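PDB 5IG9: ATP grasp ligase from Microcystis aeruginosa MRC, which belongs to the ATP-grasp ligases and, as the mdnC gene product, probably uses ATP to form ester cross-links in the microviridin precursor peptide. Local coordinates for residues Leu135-Pro140 with Lys264-Leu269; Glu223-Ala228 with Tyr256-Thr261. All coordinates share one frame; numbering follows the deposited sequence.

In the fold
Helix 260-273 is the element common to both contacts. In interaction 1 its middle turns meet the loop that leaves helix 125-134; in interaction 2 the chain leading into it, through Tyr256 and Leu258, packs on strand 224-231. The two centres are about 13 Å apart, 18 and 19 Å from the centre of the chain and on the same side of it. Along the sequence, interaction 2 is nested within the loop that interaction 1 closes. They also touch directly: Leu267 CD2 is 4.0 Å from Glu223 CA, and Leu266 CD1, 4.0 Å from Leu258 CD1, joins the helix turn held against loop 135-140 to the helix approach held against the strand. Both are structural packing.

Interaction 1 (Leu135-Pro140 with Lys264-Leu269); sequences LGLLIP and KQLLEL
Leu135 lays its CD1 methyl over the backbone and side chain of Leu269, 3.6 Å from Leu269 N and 3.8 Å from Leu269 CD1. The other branch, CD2, comes to Glu268 CB at 4.1 Å, the two side chains running at a slant to each other, so the isobutyl group straddles two consecutive residues of helix 260-273. Glu268 uses its carboxylate within its own helix: OE2 forms a salt bridge with Lys264 NZ at 3.1 Å, met nearly along the C-O axis, one turn back.

Gln265 makes the polar half of the contact. Its CG stands beside the backbone N (chi1 -72°) and the chain beyond is extended, which carries the amide across to the loop. There NE2 gives a hydrogen bond to Leu135 O, 2.7 Å long but bent, with an N-H...O angle of 136°. The donor is tilted modestly from the carbonyl plane, and the oxygen in turn lies 28° out of the plane of the glutamine amide. The same side chain also slides past Leu137 in the opposite direction, with Leu137 CD2 3.4 Å from Gln265 OE1. Leu137 CD1 then reaches Leu266 CD2 at 4.0 Å, the two side chains crossing at about a right angle. Leu137 also packs on Ala132 and Leu266 on Ile218 and Ile220, which joins this apolar patch to helix 125-134 and strand 214-221.

The loop is turned by Gly136, whose positive phi and two bonds back into the last helical turn make a Schellman motif. Beyond it, Leu138 pairs its backbone with Phe292. A helix is thus closed by a glycine-based Schellman motif, and the loop leaving it is held to a second helix by a glutamine side chain between leucines.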
loop_
_atom_site.group_PDB
_atom_site.type_symbol
_atom_site.label_atom_id
_atom_site.label_comp_id
_atom_site.label_asym_id
_atom_site.label_seq_id
_atom_site.Cartn_x
_atom_site.Cartn_y
_atom_site.Cartn_z
ATOM N N LEU A 135 -3.217 24.003 1.580
ATOM C CA LEU A 135 -3.001 24.755 0.354
ATOM C C LEU A 135 -4.078 25.799 0.103
ATOM O O LEU A 135 -4.056 26.448 -0.946
ATOM C CB LEU A 135 -2.927 23.804 -0.838
ATOM C CG LEU A 135 -1.713 22.881 -0.882
ATOM C CD1 LEU A 135 -1.892 21.883 -1.996
ATOM C CD2 LEU A 135 -0.434 23.681 -1.071
ATOM N N GLY A 136 -5.021 25.962 1.027
ATOM C CA GLY A 136 -6.040 26.982 0.910
ATOM C C GLY A 136 -7.336 26.540 0.271
ATOM O O GLY A 136 -8.181 27.394 -0.023
ATOM N N LEU A 137 -7.524 25.243 0.047
ATOM C CA LEU A 137 -8.746 24.732 -0.554
ATOM C C LEU A 137 -9.738 24.345 0.533
ATOM O O LEU A 137 -9.366 23.761 1.554
ATOM C CB LEU A 137 -8.446 23.526 -1.448
ATOM C CG LEU A 137 -7.655 23.763 -2.738
ATOM C CD1 LEU A 137 -7.067 22.456 -3.252
ATOM C CD2 LEU A 137 -8.530 24.406 -3.798
ATOM N N LEU A 138 -11.003 24.690 0.316
ATOM C CA LEU A 138 -12.043 24.317 1.263
ATOM C C LEU A 138 -12.316 22.822 1.175
ATOM O O LEU A 138 -12.420 22.257 0.083
ATOM C CB LEU A 138 -13.327 25.100 0.990
ATOM C CG LEU A 138 -13.231 26.620 1.093
ATOM C CD1 LEU A 138 -14.515 27.255 0.604
ATOM C CD2 LEU A 138 -12.920 27.042 2.517
ATOM N N ILE A 139 -12.419 22.179 2.332
ATOM C CA ILE A 139 -12.734 20.754 2.393
ATOM C C ILE A 139 -13.923 20.553 3.326
ATOM O O ILE A 139 -14.086 21.310 4.296
ATOM C CB ILE A 139 -11.522 19.928 2.854
ATOM C CG1 ILE A 139 -11.047 20.387 4.234
ATOM C CG2 ILE A 139 -10.387 20.024 1.840
ATOM C CD1 ILE A 139 -9.959 19.517 4.810
ATOM N N PRO A 140 -14.772 19.558 3.082
ATOM C CA PRO A 140 -15.911 19.332 3.976
ATOM C C PRO A 140 -15.468 18.735 5.298
ATOM O O PRO A 140 -14.472 18.012 5.380
ATOM C CB PRO A 140 -16.786 18.353 3.188
ATOM C CG PRO A 140 -15.810 17.589 2.363
ATOM C CD PRO A 140 -14.714 18.557 2.000
ATOM N N LYS A 264 -4.084 26.672 -9.837
ATOM C CA LYS A 264 -2.731 26.670 -9.292
ATOM C C LYS A 264 -2.660 25.899 -7.979
ATOM O O LYS A 264 -1.616 25.322 -7.658
ATOM C CB LYS A 264 -2.230 28.104 -9.109
ATOM C CG LYS A 264 -2.384 28.670 -7.706
ATOM C CD LYS A 264 -1.028 28.890 -7.049
ATOM C CE LYS A 264 -1.165 29.448 -5.639
ATOM N NZ LYS A 264 0.170 29.732 -5.042
ATOM N N GLN A 265 -3.756 25.863 -7.217
ATOM C CA GLN A 265 -3.755 25.100 -5.973
ATOM C C GLN A 265 -3.808 23.603 -6.247
ATOM O O GLN A 265 -3.157 22.817 -5.551
ATOM C CB GLN A 265 -4.927 25.529 -5.087
ATOM C CG GLN A 265 -4.762 26.904 -4.450
ATOM C CD GLN A 265 -6.009 27.360 -3.716
ATOM O OE1 GLN A 265 -7.098 27.403 -4.286
ATOM N NE2 GLN A 265 -5.856 27.696 -2.441
ATOM N N LEU A 266 -4.577 23.189 -7.255
ATOM C CA LEU A 266 -4.610 21.776 -7.614
ATOM C C LEU A 266 -3.274 21.319 -8.181
ATOM O O LEU A 266 -2.874 20.168 -7.977
ATOM C CB LEU A 266 -5.733 21.509 -8.614
ATOM C CG LEU A 266 -7.154 21.715 -8.094
ATOM C CD1 LEU A 266 -8.145 21.430 -9.203
ATOM C CD2 LEU A 266 -7.425 20.839 -6.883
ATOM N N LEU A 267 -2.567 22.201 -8.887
ATOM C CA LEU A 267 -1.236 21.850 -9.366
ATOM C C LEU A 267 -0.259 21.692 -8.208
ATOM O O LEU A 267 0.599 20.804 -8.234
ATOM C CB LEU A 267 -0.734 22.898 -10.355
ATOM C CG LEU A 267 -1.337 22.833 -11.756
ATOM C CD1 LEU A 267 -0.706 23.897 -12.630
ATOM C CD2 LEU A 267 -1.155 21.450 -12.368
ATOM N N GLU A 268 -0.371 22.539 -7.181
ATOM C CA GLU A 268 0.467 22.347 -6.002
ATOM C C GLU A 268 0.099 21.068 -5.269
ATOM O O GLU A 268 0.957 20.451 -4.629
ATOM C CB GLU A 268 0.355 23.540 -5.056
ATOM C CG GLU A 268 0.819 24.850 -5.650
ATOM C CD GLU A 268 1.580 25.702 -4.653
ATOM O OE1 GLU A 268 2.369 25.136 -3.862
ATOM O OE2 GLU A 268 1.388 26.937 -4.655
ATOM N N LEU A 269 -1.168 20.660 -5.346
ATOM C CA LEU A 269 -1.577 19.392 -4.755
ATOM C C LEU A 269 -0.951 18.220 -5.499
ATOM O O LEU A 269 -0.473 17.263 -4.880
ATOM C CB LEU A 269 -3.101 19.285 -4.754
ATOM C CG LEU A 269 -3.715 18.177 -3.903
ATOM C CD1 LEU A 269 -3.506 18.455 -2.423
ATOM C CD2 LEU A 269 -5.189 18.042 -4.225
#

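Interaction 2 (Glu223-Ala228 with Tyr256-Thr261); sequences EQIFTA and YDLPKT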
loop_
_atom_site.group_PDB
_atom_site.type_symbol
_atom_site.label_atom_id
_atom_site.label_comp_id
_atom_site.label_asym_id
_atom_site.label_seq_id
_atom_site.Cartn_x
_atom_site.Cartn_y
_atom_site.Cartn_z
ATOM N N GLU A 223 0.690 19.099 -16.423
ATOM C CA GLU A 223 0.169 20.388 -15.984
ATOM C C GLU A 223 -0.998 20.842 -16.853
ATOM O O GLU A 223 -1.362 22.021 -16.830
ATOM C CB GLU A 223 1.270 21.450 -15.967
ATOM C CG GLU A 223 2.337 21.203 -14.908
ATOM C CD GLU A 223 3.307 22.360 -14.764
ATOM O OE1 GLU A 223 3.624 23.005 -15.785
ATOM O OE2 GLU A 223 3.744 22.630 -13.626
ATOM N N GLN A 224 -1.588 19.927 -17.619
ATOM C CA GLN A 224 -2.763 20.206 -18.433
ATOM C C GLN A 224 -4.009 19.816 -17.651
ATOM O O GLN A 224 -4.098 18.694 -17.138
ATOM C CB GLN A 224 -2.698 19.440 -19.755
ATOM C CG GLN A 224 -3.719 19.877 -20.779
ATOM C CD GLN A 224 -3.424 19.313 -22.153
ATOM O OE1 GLN A 224 -2.514 18.500 -22.322
ATOM N NE2 GLN A 224 -4.191 19.748 -23.148
ATOM N N ILE A 225 -4.963 20.739 -17.559
ATOM C CA ILE A 225 -6.113 20.595 -16.674
ATOM C C ILE A 225 -7.376 20.518 -17.515
ATOM O O ILE A 225 -7.726 21.480 -18.209
ATOM C CB ILE A 225 -6.200 21.752 -15.670
ATOM C CG1 ILE A 225 -4.853 21.934 -14.970
ATOM C CG2 ILE A 225 -7.304 21.495 -14.661
ATOM C CD1 ILE A 225 -4.815 23.094 -14.019
ATOM N N PHE A 226 -8.068 19.381 -17.435
ATOM C CA PHE A 226 -9.349 19.179 -18.105
ATOM C C PHE A 226 -10.452 19.231 -17.053
ATOM O O PHE A 226 -10.587 18.311 -16.237
ATOM C CB PHE A 226 -9.378 17.847 -18.850
ATOM C CG PHE A 226 -8.265 17.679 -19.839
ATOM C CD1 PHE A 226 -7.051 17.134 -19.455
ATOM C CD2 PHE A 226 -8.435 18.047 -21.165
ATOM C CE1 PHE A 226 -6.029 16.970 -20.365
ATOM C CE2 PHE A 226 -7.417 17.884 -22.081
ATOM C CZ PHE A 226 -6.213 17.346 -21.683
ATOM N N THR A 227 -11.251 20.295 -17.081
ATOM C CA THR A 227 -12.300 20.519 -16.096
ATOM C C THR A 227 -13.663 20.348 -16.746
ATOM O O THR A 227 -13.956 20.986 -17.763
ATOM C CB THR A 227 -12.189 21.914 -15.479
ATOM O OG1 THR A 227 -10.898 22.072 -14.882
ATOM C CG2 THR A 227 -13.256 22.102 -14.411
ATOM N N ALA A 228 -14.495 19.501 -16.145
ATOM C CA ALA A 228 -15.849 19.251 -16.613
ATOM C C ALA A 228 -16.834 19.459 -15.471
ATOM O O ALA A 228 -16.556 19.093 -14.324
ATOM C CB ALA A 228 -15.981 17.834 -17.178
ATOM N N TYR A 256 -15.676 23.579 -18.375
ATOM C CA TYR A 256 -15.792 24.544 -17.292
ATOM C C TYR A 256 -14.425 25.168 -17.059
ATOM O O TYR A 256 -13.404 24.482 -17.146
ATOM C CB TYR A 256 -16.317 23.878 -16.013
ATOM C CG TYR A 256 -16.647 24.825 -14.875
ATOM C CD1 TYR A 256 -15.659 25.270 -14.004
ATOM C CD2 TYR A 256 -17.950 25.256 -14.659
ATOM C CE1 TYR A 256 -15.957 26.128 -12.963
ATOM C CE2 TYR A 256 -18.256 26.113 -13.620
ATOM C CZ TYR A 256 -17.255 26.545 -12.776
ATOM O OH TYR A 256 -17.554 27.397 -11.739
ATOM N N ASP A 257 -14.413 26.468 -16.771
ATOM C CA ASP A 257 -13.178 27.208 -16.535
ATOM C C ASP A 257 -13.011 27.433 -15.037
ATOM O O ASP A 257 -13.722 28.248 -14.440
ATOM C CB ASP A 257 -13.183 28.536 -17.290
ATOM C CG ASP A 257 -13.050 28.357 -18.793
ATOM O OD1 ASP A 257 -12.304 27.454 -19.230
ATOM O OD2 ASP A 257 -13.695 29.123 -19.544
ATOM N N LEU A 258 -12.075 26.709 -14.434
ATOM C CA LEU A 258 -11.737 26.940 -13.043
ATOM C C LEU A 258 -11.101 28.320 -12.875
ATOM O O LEU A 258 -10.442 28.823 -13.788
ATOM C CB LEU A 258 -10.762 25.878 -12.542
ATOM C CG LEU A 258 -11.284 24.475 -12.247
ATOM C CD1 LEU A 258 -10.129 23.552 -11.894
ATOM C CD2 LEU A 258 -12.295 24.528 -11.118
ATOM N N PRO A 259 -11.293 28.954 -11.722
ATOM C CA PRO A 259 -10.469 30.119 -11.387
ATOM C C PRO A 259 -8.995 29.740 -11.404
ATOM O O PRO A 259 -8.615 28.643 -10.990
ATOM C CB PRO A 259 -10.945 30.494 -9.980
ATOM C CG PRO A 259 -12.342 29.959 -9.902
ATOM C CD PRO A 259 -12.325 28.690 -10.704
ATOM N N LYS A 260 -8.156 30.656 -11.899
ATOM C CA LYS A 260 -6.727 30.370 -11.970
ATOM C C LYS A 260 -6.130 30.093 -10.596
ATOM O O LYS A 260 -5.091 29.432 -10.504
ATOM C CB LYS A 260 -5.975 31.523 -12.640
ATOM C CG LYS A 260 -5.702 32.709 -11.733
ATOM C CD LYS A 260 -4.547 33.558 -12.250
ATOM C CE LYS A 260 -3.208 32.854 -12.067
ATOM N NZ LYS A 260 -2.066 33.726 -12.467
ATOM N N THR A 261 -6.769 30.577 -9.527
ATOM C CA THR A 261 -6.300 30.272 -8.180
ATOM C C THR A 261 -6.556 28.813 -7.828
ATOM O O THR A 261 -5.689 28.146 -7.251
ATOM C CB THR A 261 -6.977 31.193 -7.167
ATOM O OG1 THR A 261 -6.665 32.557 -7.476
ATOM C CG2 THR A 261 -6.501 30.878 -5.758
#
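The phenol ring of Tyr256 meets Thr227 at a slant, with the CG2 methyl 4.0 Å from ring carbon CD1 and square neither to a face nor to an edge. The same methyl is 3.9 Å from Tyr256 CB, so the threonine touches the root of the tyrosine as well as its ring. With CG anti to the backbone N (chi1 -172°), the ring is swung away from strand 224-231; it packs on Leu214, and its hydroxyl is hydrogen-bonded to Tyr290 OH on strand 290-296.

Backbone contact is slight. Tyr256 N donates to Thr227 O over 3.2 Å, a weak bond bent to 133°. It lies just past strand 254-255, which pairs antiparallel with strand 224-231.

Thr227 points between the two partners. Thr227 CB lies 3.3 Å from Tyr256 O, with CG2 a little farther, while OG1, set beside the backbone N, is turned to Leu258 and comes 3.4 Å from Leu258 CD1. Leu258 CG lies against both branches of the threonine, 3.8 Å from Thr227 CG2, as the two side chains cross obliquely. Two residues back along the strand, Ile225 CG2 makes a loose apolar contact with Leu258 CD1 at 4.5 Å. The leucine is buried further by Leu216 and Ile218, and helix 260-273 begins right after Pro259 at the N-cap position.

Leu258 therefore packs against strands 224-231 and 214-221 and Leu266 of helix 260-273. With one weak backbone bond, and contacts that otherwise involve carbon on at least one side, cohesion here should come mainly from burial of methyl groups, while the tyrosine hydroxyl finds its polar partner on Tyr290.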